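Local coordinates for protein alcohol dehydrogenase (Aeropyrum pernix, PDB 1H2B) that probably oxidises alcohols to aldehydes or ketones with NAD+ as the hydride acceptor, as a zinc-containing, medium-chain type alcohol dehydrogenase of a hyperthermophilic archaeon, at residues L58-Q62 with G63-E67; I155-E158 with K159-M163; K223-L226 with A227-L230. All coordinates share one frame; numbering follows the deposited sequence.

All three contacts are local, made between neighbouring turns of the chain, yet they serve different parts of the enzyme. Interactions 1 and 3 both reach the bound NAD, at the nicotinamide ribose and the adenosine ribose respectively, with their centres about 30 Å apart; interaction 1 also borders the octanoic acid. Interaction 2 touches no ligand. It is a helix start with a serine cap, whereas interaction 1 is a helix end closed by a glycine and interaction 3 covers the last turns of a helix. Each has a buried side (His-59, Leu-60 and Trp-65; Leu-160, Val-161 and Met-163; Leu-226 and Ala-227) and an exposed one, polar at Gln-62 but charged at Arg-157, Glu-158 and Lys-159 and at Lys-225, Glu-228 and Arg-229.

Interaction 1. Residues L58-Q62 with G63-E67; sequences LHLVQ and GMWHE. With NAJ (nicotinamide-adenine-dinucleotide (acidic form)), chain I; OCA (octanoic acid (caprylic acid)), chain H.
His-59, near the end of helix 55-61, meets Met-64 side by side. The sulfur of Met-64 sits over one face of the His-59 imidazole in a Met-aromatic contact, SD 4.2 Å from the ring centroid. The methyl folds back along the same ring, with Met-64 CE 3.3 Å from His-59 ND1, a nitrogen buried here without a polar partner. The thioether gets there because CG of Met-64 is anti to its own nitrogen (chi1 -157°) and the chain then bends at chi3. From the ring edge NE2 of His-59 gives a weak hydrogen bond to O3D of the nicotinamide ribose at 3.4 Å, while the backbone O of His-59 accepts from Met-64 N at 3.0 Å. Leu-60 comes next: its CD2 lies against the indole of Trp-65, 3.6 Å from CD1, and its O takes Gly-63 N at 2.9 Å from well above the carbonyl plane. One water bridges Leu-60 O and Trp-65 N. Past Gln-62, Gly-63 turns to positive phi (87°) and closes a Schellman motif; a side chain there would strike Gln-62 O. The Trp-65 indole then borders the octanoic acid, CH2 3.8 Å from its C4, while NE1 is hydrogen-bonded to Tyr-286. Leu-58 and Gln-62 rest on helix 339-347, Leu-60 touches Leu-131, and Ile-295 of the second subunit packs on Met-64 and Trp-65.

Interaction 2. Residues I155-E158 with K159-M163; sequences ISRE and KLVEM
At Ser-156 the hydroxyl is turned between the backbone nitrogen and carbonyl carbon (chi1 71°), which aims OG at the first turn of helix 157-162, where it accepts from Lys-159 N at 3.0 Å. The Lys-159 chain curls back past the cap: its CD passes 3.2 Å from Ser-156 OG, and its methylenes run across the isoleucine before the cap, Lys-159 CB 3.7 Å from Ile-155 CG1. Ile-155 has CG1 swung away from its own nitrogen (chi1 -169°), and the extended branch carries CD1 along the first turn to meet Met-163 SD at 3.6 Å. A glycine at Ser-156 would probably leave Lys-159 N without its side-chain acceptor and the curled lysine chain without the hydroxyl it wraps. Backbone bonds then carry the helix on, Leu-160 N to Ser-156 O and Val-161 N to Arg-157 O. On the solvent-facing side Arg-157 NH2 forms a salt bridge with OE2 of its neighbour Glu-158 at 2.8 Å, reaching the oxygen from above the carboxylate plane. The same guanidinium lies beside Val-161, NH1 3.7 Å from CG2. Inward, Leu-160 packs on Val-82 and Tyr-84 of strand 81-88, Val-161 on strand 354-358, and Met-163 on helix 312-323. The whole is a serine N-cap with a hydrophobic staple beside it, Ile-155 CG2 standing 4.4 Å from Leu-160 CB across the cap, at the start of a short helix set against strands of the catalytic domain.

Interaction 3. Residues K223-L226 with A227-L230; sequences KLKL and AERL. With NAJ (nicotinamide-adenine-dinucleotide (acidic form)), chain I.
Helix 221-229 is the crossover of a Rossmann beta-alpha-beta unit, joining parallel strands 213-218 and 234-237 beside the NAD site, and this contact covers its last two turns. At the cofactor end Lys-223 runs its aliphatic chain past the adenosine ribose: CD comes within 3.0 Å of NAD O3B and 3.5 Å of O2B. Asp-218, which hydrogen-bonds the cofactor, touches the same lysine. Successive i to i+4 bonds tie the two segments together, from Ala-227 N to Lys-223 O through Arg-229 N to Lys-225 O. The final one, Leu-230 N to Leu-226 O at 3.0 Å, is less straight, with an N-H...O angle of 136°. Leu-226 is the hub of the side-chain contacts. With CG pointing opposite its backbone nitrogen (chi1 174°), its branch leans along the helix toward the next turn, and Leu-230 meets it obliquely, CD1 3.8 Å from CG. Arg-229 crosses Leu-226 at roughly a right angle; its chain bends at chi3 and folds the guanidinium back over the preceding turn. One face of that group lies over Leu-226 CA, NH2 stands 3.6 Å from Leu-226 CD1, and NH1 lies 3.7 Å from Lys-225 CB. The like charges keep apart, Lys-225 NZ being 6.1 Å from Arg-229 NH1. Leu-224, Ala-227 and Glu-228 touch Val-235 of strand 234-237, Ala-227 also meets Ala-216 of strand 213-218, and Leu-226 and Leu-230 pack on His-200 of helix 197-209.

Interaction 1. Residues L58-Q62 with G63-E67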
loop_
_atom_site.group_PDB
_atom_site.type_symbol
_atom_site.label_atom_id
_atom_site.label_comp_id
_atom_site.label_asym_id
_atom_site.label_seq_id
_atom_site.Cartn_x
_atom_site.Cartn_y
_atom_site.Cartn_z
ATOM N N LEU B 58 24.899 19.848 16.662
ATOM C CA LEU B 58 26.245 19.390 17.000
ATOM C C LEU B 58 26.971 18.866 15.773
ATOM O O LEU B 58 28.148 19.181 15.536
ATOM C CB LEU B 58 26.181 18.311 18.070
ATOM C CG LEU B 58 25.630 18.687 19.438
ATOM C CD1 LEU B 58 25.342 17.420 20.196
ATOM C CD2 LEU B 58 26.727 19.498 20.138
ATOM N N HIS B 59 26.283 18.060 14.969
ATOM C CA HIS B 59 26.849 17.602 13.716
ATOM C C HIS B 59 27.257 18.775 12.825
ATOM O O HIS B 59 28.312 18.724 12.202
ATOM C CB HIS B 59 25.898 16.657 12.948
ATOM C CG HIS B 59 25.494 15.409 13.695
ATOM N ND1 HIS B 59 26.329 14.718 14.549
ATOM C CD2 HIS B 59 24.329 14.723 13.682
ATOM C CE1 HIS B 59 25.679 13.681 15.055
ATOM N NE2 HIS B 59 24.480 13.636 14.507
ATOM N N LEU B 60 26.440 19.849 12.782
ATOM C CA LEU B 60 26.763 21.007 11.947
ATOM C C LEU B 60 28.053 21.659 12.427
ATOM O O LEU B 60 28.945 21.908 11.612
ATOM C CB LEU B 60 25.625 22.042 11.995
ATOM C CG LEU B 60 24.486 21.666 11.018
ATOM C CD1 LEU B 60 23.250 22.470 11.375
ATOM C CD2 LEU B 60 24.824 21.802 9.552
ATOM N N VAL B 61 28.120 21.931 13.720
ATOM C CA VAL B 61 29.306 22.577 14.293
ATOM C C VAL B 61 30.547 21.687 14.054
ATOM O O VAL B 61 31.650 22.199 13.755
ATOM C CB VAL B 61 29.107 22.893 15.765
ATOM C CG1 VAL B 61 30.424 23.385 16.399
ATOM C CG2 VAL B 61 28.073 23.987 15.920
ATOM N N GLN B 62 30.360 20.365 14.132
ATOM C CA GLN B 62 31.471 19.420 13.858
ATOM C C GLN B 62 31.935 19.370 12.387
ATOM O O GLN B 62 32.983 18.781 12.073
ATOM C CB GLN B 62 31.114 18.002 14.329
ATOM C CG GLN B 62 31.385 17.718 15.783
ATOM C CD GLN B 62 30.488 16.606 16.329
ATOM O OE1 GLN B 62 30.147 15.664 15.599
ATOM N NE2 GLN B 62 30.089 16.723 17.597
ATOM N N GLY B 63 31.172 19.985 11.489
ATOM C CA GLY B 63 31.478 20.008 10.076
ATOM C C GLY B 63 30.967 18.849 9.242
ATOM O O GLY B 63 31.331 18.713 8.081
ATOM N N MET B 64 30.066 18.042 9.808
ATOM C CA MET B 64 29.568 16.848 9.129
ATOM C C MET B 64 28.819 17.121 7.813
ATOM O O MET B 64 28.765 16.262 6.907
ATOM C CB MET B 64 28.708 16.038 10.111
ATOM C CG MET B 64 28.574 14.567 9.780
ATOM S SD MET B 64 27.372 13.722 10.778
ATOM C CE MET B 64 28.322 13.365 12.258
ATOM N N TRP B 65 28.240 18.316 7.699
ATOM C CA TRP B 65 27.410 18.668 6.553
ATOM C C TRP B 65 28.102 19.552 5.512
ATOM O O TRP B 65 27.522 19.829 4.458
ATOM C CB TRP B 65 26.137 19.366 7.007
ATOM C CG TRP B 65 25.131 18.446 7.612
ATOM C CD1 TRP B 65 24.904 18.257 8.937
ATOM C CD2 TRP B 65 24.231 17.584 6.920
ATOM N NE1 TRP B 65 23.891 17.350 9.127
ATOM C CE2 TRP B 65 23.459 16.921 7.898
ATOM C CE3 TRP B 65 23.980 17.320 5.573
ATOM C CZ2 TRP B 65 22.467 16.005 7.581
ATOM C CZ3 TRP B 65 22.965 16.402 5.247
ATOM C CH2 TRP B 65 22.227 15.760 6.259
ATOM N N HIS B 66 29.324 19.982 5.819
ATOM C CA HIS B 66 30.107 20.856 4.940
ATOM C C HIS B 66 30.197 20.269 3.520
ATOM O O HIS B 66 29.697 20.863 2.551
ATOM C CB HIS B 66 31.496 21.082 5.555
ATOM C CG HIS B 66 32.343 22.092 4.833
ATOM N ND1 HIS B 66 31.832 23.004 3.930
ATOM C CD2 HIS B 66 33.676 22.335 4.895
ATOM C CE1 HIS B 66 32.815 23.751 3.457
ATOM N NE2 HIS B 66 33.942 23.372 4.032
ATOM N N GLU B 67 30.781 19.076 3.415
ATOM C CA GLU B 67 30.852 18.354 2.147
ATOM C C GLU B 67 29.522 18.352 1.358
ATOM O O GLU B 67 29.503 18.726 0.186
ATOM C CB GLU B 67 31.374 16.928 2.392
ATOM C CG GLU B 67 31.333 15.992 1.191
ATOM C CD GLU B 67 32.020 14.664 1.460
ATOM O OE1 GLU B 67 31.481 13.847 2.241
ATOM O OE2 GLU B 67 33.103 14.433 0.885
HETATM P PA NAJ I . 19.611 13.491 21.193
HETATM O O1A NAJ I . 21.044 13.798 21.527
HETATM O O2A NAJ I . 18.489 14.291 21.875
HETATM O O5B NAJ I . 19.218 11.987 21.558
HETATM C C5B NAJ I . 20.112 10.886 21.345
HETATM C C4B NAJ I . 19.673 9.849 22.366
HETATM O O4B NAJ I . 20.395 8.638 22.066
HETATM C C3B NAJ I . 19.943 10.254 23.815
HETATM O O3B NAJ I . 18.791 10.053 24.650
HETATM C C2B NAJ I . 21.093 9.305 24.122
HETATM O O2B NAJ I . 21.251 9.013 25.519
HETATM C C1B NAJ I . 20.766 8.048 23.305
HETATM N N9A NAJ I . 21.901 7.162 23.051
HETATM C C8A NAJ I . 23.260 7.453 22.867
HETATM N N7A NAJ I . 23.936 6.298 22.622
HETATM C C5A NAJ I . 23.031 5.276 22.656
HETATM C C6A NAJ I . 23.134 3.917 22.487
HETATM N N6A NAJ I . 24.301 3.295 22.271
HETATM N N1A NAJ I . 21.988 3.166 22.517
HETATM C C2A NAJ I . 20.749 3.720 22.786
HETATM N N3A NAJ I . 20.664 5.054 22.978
HETATM C C4A NAJ I . 21.789 5.815 22.918
HETATM O O3 NAJ I . 19.502 13.586 19.610
HETATM P PN NAJ I . 18.257 14.057 18.697
HETATM O O1N NAJ I . 18.286 15.504 18.514
HETATM O O2N NAJ I . 17.024 13.402 19.177
HETATM O O5D NAJ I . 18.738 13.460 17.286
HETATM C C5D NAJ I . 18.786 12.042 17.144
HETATM C C4D NAJ I . 19.522 11.694 15.860
HETATM O O4D NAJ I . 18.656 12.015 14.756
HETATM C C3D NAJ I . 20.788 12.517 15.624
HETATM O O3D NAJ I . 21.688 11.730 14.823
HETATM C C2D NAJ I . 20.276 13.701 14.791
HETATM O O2D NAJ I . 21.248 14.368 14.035
HETATM C C1D NAJ I . 19.293 12.927 13.895
HETATM N N1N NAJ I . 18.279 13.682 13.158
HETATM C C2N NAJ I . 17.819 13.105 12.012
HETATM C C3N NAJ I . 16.812 13.721 11.289
HETATM C C7N NAJ I . 16.358 13.114 10.002
HETATM O O7N NAJ I . 15.441 13.831 9.330
HETATM N N7N NAJ I . 16.732 11.920 9.532
HETATM C C4N NAJ I . 16.205 14.948 11.718
HETATM C C5N NAJ I . 16.610 15.393 13.009
HETATM C C6N NAJ I . 17.649 14.787 13.688
HETATM C C1 OCA H . 17.575 17.783 10.673
HETATM C C2 OCA H . 18.423 17.118 9.579
HETATM C C3 OCA H . 17.870 17.446 8.182
HETATM C C4 OCA H . 18.827 17.169 7.034
HETATM C C5 OCA H . 18.224 17.705 5.736
HETATM C C6 OCA H . 19.032 17.255 4.520
HETATM C C7 OCA H . 18.416 17.673 3.189
HETATM C C8 OCA H . 19.299 17.181 2.056
HETATM O O1 OCA H . 17.974 17.782 11.871
HETATM O O2 OCA H . 16.474 18.298 10.388
HETATM O O HOH W 1 28.607 20.856 8.958
#

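Interaction 2. Residues I155-E158 with K159-M163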
loop_
_atom_site.group_PDB
_atom_site.type_symbol
_atom_site.label_atom_id
_atom_site.label_comp_id
_atom_site.label_asym_id
_atom_site.label_seq_id
_atom_site.Cartn_x
_atom_site.Cartn_y
_atom_site.Cartn_z
ATOM N N ILE B 155 -3.300 30.831 21.559
ATOM C CA ILE B 155 -2.317 29.995 22.267
ATOM C C ILE B 155 -1.424 30.855 23.161
ATOM O O ILE B 155 -1.025 31.944 22.771
ATOM C CB ILE B 155 -1.462 29.150 21.246
ATOM C CG1 ILE B 155 -0.627 28.097 21.981
ATOM C CG2 ILE B 155 -0.523 30.057 20.420
ATOM C CD1 ILE B 155 -0.063 27.006 21.026
ATOM N N SER B 156 -1.102 30.359 24.347
ATOM C CA SER B 156 -0.206 31.057 25.247
ATOM C C SER B 156 1.218 30.973 24.734
ATOM O O SER B 156 1.556 30.029 24.008
ATOM C CB SER B 156 -0.272 30.463 26.656
ATOM O OG SER B 156 0.322 29.160 26.736
ATOM N N ARG B 157 2.044 31.938 25.118
ATOM C CA ARG B 157 3.443 31.897 24.711
ATOM C C ARG B 157 4.100 30.607 25.210
ATOM O O ARG B 157 4.867 29.968 24.482
ATOM C CB ARG B 157 4.203 33.127 25.221
ATOM C CG ARG B 157 5.649 33.253 24.700
ATOM C CD ARG B 157 6.486 34.196 25.543
ATOM N NE ARG B 157 6.481 33.702 26.918
ATOM C CZ ARG B 157 7.278 32.736 27.371
ATOM N NH1 ARG B 157 8.206 32.174 26.578
ATOM N NH2 ARG B 157 7.148 32.328 28.625
ATOM N N GLU B 158 3.797 30.228 26.449
ATOM C CA GLU B 158 4.349 29.026 27.054
ATOM C C GLU B 158 4.002 27.770 26.241
ATOM O O GLU B 158 4.872 26.937 25.993
ATOM C CB GLU B 158 3.812 28.899 28.496
ATOM C CG GLU B 158 4.378 29.944 29.454
ATOM C CD GLU B 158 3.810 31.361 29.258
ATOM O OE1 GLU B 158 2.652 31.543 28.754
ATOM O OE2 GLU B 158 4.550 32.314 29.625
ATOM N N LYS B 159 2.751 27.642 25.804
ATOM C CA LYS B 159 2.333 26.468 25.031
ATOM C C LYS B 159 2.985 26.516 23.655
ATOM O O LYS B 159 3.344 25.455 23.104
ATOM C CB LYS B 159 0.811 26.395 24.885
ATOM C CG LYS B 159 0.108 25.810 26.124
ATOM C CD LYS B 159 -1.295 26.414 26.420
ATOM C CE LYS B 159 -2.177 26.644 25.184
ATOM N NZ LYS B 159 -2.868 27.970 25.236
ATOM N N LEU B 160 3.081 27.721 23.083
ATOM C CA LEU B 160 3.729 27.870 21.750
ATOM C C LEU B 160 5.165 27.352 21.793
ATOM O O LEU B 160 5.623 26.592 20.919
ATOM C CB LEU B 160 3.691 29.346 21.270
ATOM C CG LEU B 160 4.394 29.652 19.945
ATOM C CD1 LEU B 160 3.660 28.948 18.820
ATOM C CD2 LEU B 160 4.349 31.130 19.686
ATOM N N VAL B 161 5.899 27.782 22.818
ATOM C CA VAL B 161 7.305 27.412 22.946
ATOM C C VAL B 161 7.469 25.898 23.124
ATOM O O VAL B 161 8.385 25.281 22.545
ATOM C CB VAL B 161 7.911 28.160 24.170
ATOM C CG1 VAL B 161 9.299 27.599 24.551
ATOM C CG2 VAL B 161 7.999 29.657 23.855
ATOM N N GLU B 162 6.566 25.282 23.897
ATOM C CA GLU B 162 6.559 23.848 24.103
ATOM C C GLU B 162 6.301 23.056 22.817
ATOM O O GLU B 162 6.660 21.903 22.735
ATOM C CB GLU B 162 5.522 23.496 25.185
ATOM C CG GLU B 162 6.068 23.693 26.596
ATOM C CD GLU B 162 5.141 23.145 27.674
ATOM O OE1 GLU B 162 4.305 22.237 27.376
ATOM O OE2 GLU B 162 5.258 23.629 28.826
ATOM N N MET B 163 5.707 23.699 21.823
ATOM C CA MET B 163 5.475 23.069 20.537
ATOM C C MET B 163 6.677 23.171 19.606
ATOM O O MET B 163 6.642 22.572 18.528
ATOM C CB MET B 163 4.266 23.717 19.863
ATOM C CG MET B 163 2.942 23.360 20.620
ATOM S SD MET B 163 1.474 24.024 19.738
ATOM C CE MET B 163 1.245 22.799 18.409
#

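Interaction 3. Residues K223-L226 with A227-L230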
loop_
_atom_site.group_PDB
_atom_site.type_symbol
_atom_site.label_atom_id
_atom_site.label_comp_id
_atom_site.label_asym_id
_atom_site.label_seq_id
_atom_site.Cartn_x
_atom_site.Cartn_y
_atom_site.Cartn_z
ATOM N N LYS B 223 16.632 8.681 31.097
ATOM C CA LYS B 223 15.947 8.544 29.777
ATOM C C LYS B 223 15.091 7.293 29.692
ATOM O O LYS B 223 13.987 7.306 29.076
ATOM C CB LYS B 223 16.954 8.607 28.652
ATOM C CG LYS B 223 17.476 10.065 28.482
ATOM C CD LYS B 223 18.729 10.098 27.635
ATOM C CE LYS B 223 19.650 11.298 27.881
ATOM N NZ LYS B 223 18.943 12.570 27.727
ATOM N N LEU B 224 15.546 6.253 30.394
ATOM C CA LEU B 224 14.741 5.041 30.521
ATOM C C LEU B 224 13.485 5.254 31.358
ATOM O O LEU B 224 12.405 4.762 31.000
ATOM C CB LEU B 224 15.557 3.877 31.047
ATOM C CG LEU B 224 16.837 3.496 30.291
ATOM C CD1 LEU B 224 17.559 2.347 30.989
ATOM C CD2 LEU B 224 16.473 3.121 28.859
ATOM N N LYS B 225 13.613 5.985 32.474
ATOM C CA LYS B 225 12.421 6.361 33.223
ATOM C C LYS B 225 11.475 7.238 32.400
ATOM O O LYS B 225 10.243 7.095 32.490
ATOM C CB LYS B 225 12.853 7.104 34.516
ATOM C CG LYS B 225 13.552 6.192 35.531
ATOM C CD LYS B 225 14.326 7.025 36.560
ATOM C CE LYS B 225 13.485 7.348 37.754
ATOM N NZ LYS B 225 14.312 7.912 38.867
ATOM N N LEU B 226 12.039 8.152 31.598
ATOM C CA LEU B 226 11.203 9.008 30.746
ATOM C C LEU B 226 10.387 8.114 29.792
ATOM O O LEU B 226 9.164 8.290 29.611
ATOM C CB LEU B 226 12.059 10.012 29.961
ATOM C CG LEU B 226 11.334 10.872 28.931
ATOM C CD1 LEU B 226 10.326 11.816 29.633
ATOM C CD2 LEU B 226 12.365 11.686 28.166
ATOM N N ALA B 227 11.071 7.148 29.173
ATOM C CA ALA B 227 10.357 6.238 28.292
ATOM C C ALA B 227 9.245 5.470 29.001
ATOM O O ALA B 227 8.163 5.312 28.466
ATOM C CB ALA B 227 11.333 5.249 27.610
ATOM N N GLU B 228 9.515 4.994 30.215
ATOM C CA GLU B 228 8.464 4.373 31.046
ATOM C C GLU B 228 7.236 5.282 31.276
ATOM O O GLU B 228 6.087 4.841 31.092
ATOM C CB GLU B 228 9.070 3.937 32.382
ATOM C CG GLU B 228 9.998 2.733 32.276
ATOM C CD GLU B 228 10.578 2.279 33.610
ATOM O OE1 GLU B 228 10.839 3.120 34.493
ATOM O OE2 GLU B 228 10.796 1.067 33.762
ATOM N N ARG B 229 7.470 6.532 31.652
ATOM C CA ARG B 229 6.353 7.464 31.859
ATOM C C ARG B 229 5.587 7.741 30.587
ATOM O O ARG B 229 4.391 8.062 30.631
ATOM C CB ARG B 229 6.806 8.795 32.460
ATOM C CG ARG B 229 7.604 8.698 33.720
ATOM C CD ARG B 229 7.789 10.048 34.393
ATOM N NE ARG B 229 8.692 10.963 33.678
ATOM C CZ ARG B 229 10.023 10.941 33.800
ATOM N NH1 ARG B 229 10.604 10.039 34.582
ATOM N NH2 ARG B 229 10.776 11.845 33.156
ATOM N N LEU B 230 6.268 7.631 29.441
ATOM C CA LEU B 230 5.632 7.939 28.168
ATOM C C LEU B 230 4.981 6.727 27.539
ATOM O O LEU B 230 4.400 6.825 26.453
ATOM C CB LEU B 230 6.654 8.581 27.212
ATOM C CG LEU B 230 7.185 9.937 27.660
ATOM C CD1 LEU B 230 8.276 10.415 26.723
ATOM C CD2 LEU B 230 6.054 10.991 27.755
HETATM P PA NAJ I . 19.611 13.491 21.193
HETATM O O1A NAJ I . 21.044 13.798 21.527
HETATM O O2A NAJ I . 18.489 14.291 21.875
HETATM O O5B NAJ I . 19.218 11.987 21.558
HETATM C C5B NAJ I . 20.112 10.886 21.345
HETATM C C4B NAJ I . 19.673 9.849 22.366
HETATM O O4B NAJ I . 20.395 8.638 22.066
HETATM C C3B NAJ I . 19.943 10.254 23.815
HETATM O O3B NAJ I . 18.791 10.053 24.650
HETATM C C2B NAJ I . 21.093 9.305 24.122
HETATM O O2B NAJ I . 21.251 9.013 25.519
HETATM C C1B NAJ I . 20.766 8.048 23.305
HETATM N N9A NAJ I . 21.901 7.162 23.051
HETATM C C8A NAJ I . 23.260 7.453 22.867
HETATM N N7A NAJ I . 23.936 6.298 22.622
HETATM C C5A NAJ I . 23.031 5.276 22.656
HETATM C C6A NAJ I . 23.134 3.917 22.487
HETATM N N6A NAJ I . 24.301 3.295 22.271
HETATM N N1A NAJ I . 21.988 3.166 22.517
HETATM C C2A NAJ I . 20.749 3.720 22.786
HETATM N N3A NAJ I . 20.664 5.054 22.978
HETATM C C4A NAJ I . 21.789 5.815 22.918
HETATM O O3 NAJ I . 19.502 13.586 19.610
HETATM P PN NAJ I . 18.257 14.057 18.697
HETATM O O1N NAJ I . 18.286 15.504 18.514
HETATM O O2N NAJ I . 17.024 13.402 19.177
HETATM O O5D NAJ I . 18.738 13.460 17.286
HETATM C C5D NAJ I . 18.786 12.042 17.144
HETATM C C4D NAJ I . 19.522 11.694 15.860
HETATM O O4D NAJ I . 18.656 12.015 14.756
HETATM C C3D NAJ I . 20.788 12.517 15.624
HETATM O O3D NAJ I . 21.688 11.730 14.823
HETATM C C2D NAJ I . 20.276 13.701 14.791
HETATM O O2D NAJ I . 21.248 14.368 14.035
HETATM C C1D NAJ I . 19.293 12.927 13.895
HETATM N N1N NAJ I . 18.279 13.682 13.158
HETATM C C2N NAJ I . 17.819 13.105 12.012
HETATM C C3N NAJ I . 16.812 13.721 11.289
HETATM C C7N NAJ I . 16.358 13.114 10.002
HETATM O O7N NAJ I . 15.441 13.831 9.330
HETATM N N7N NAJ I . 16.732 11.920 9.532
HETATM C C4N NAJ I . 16.205 14.948 11.718
HETATM C C5N NAJ I . 16.610 15.393 13.009
HETATM C C6N NAJ I . 17.649 14.787 13.688
#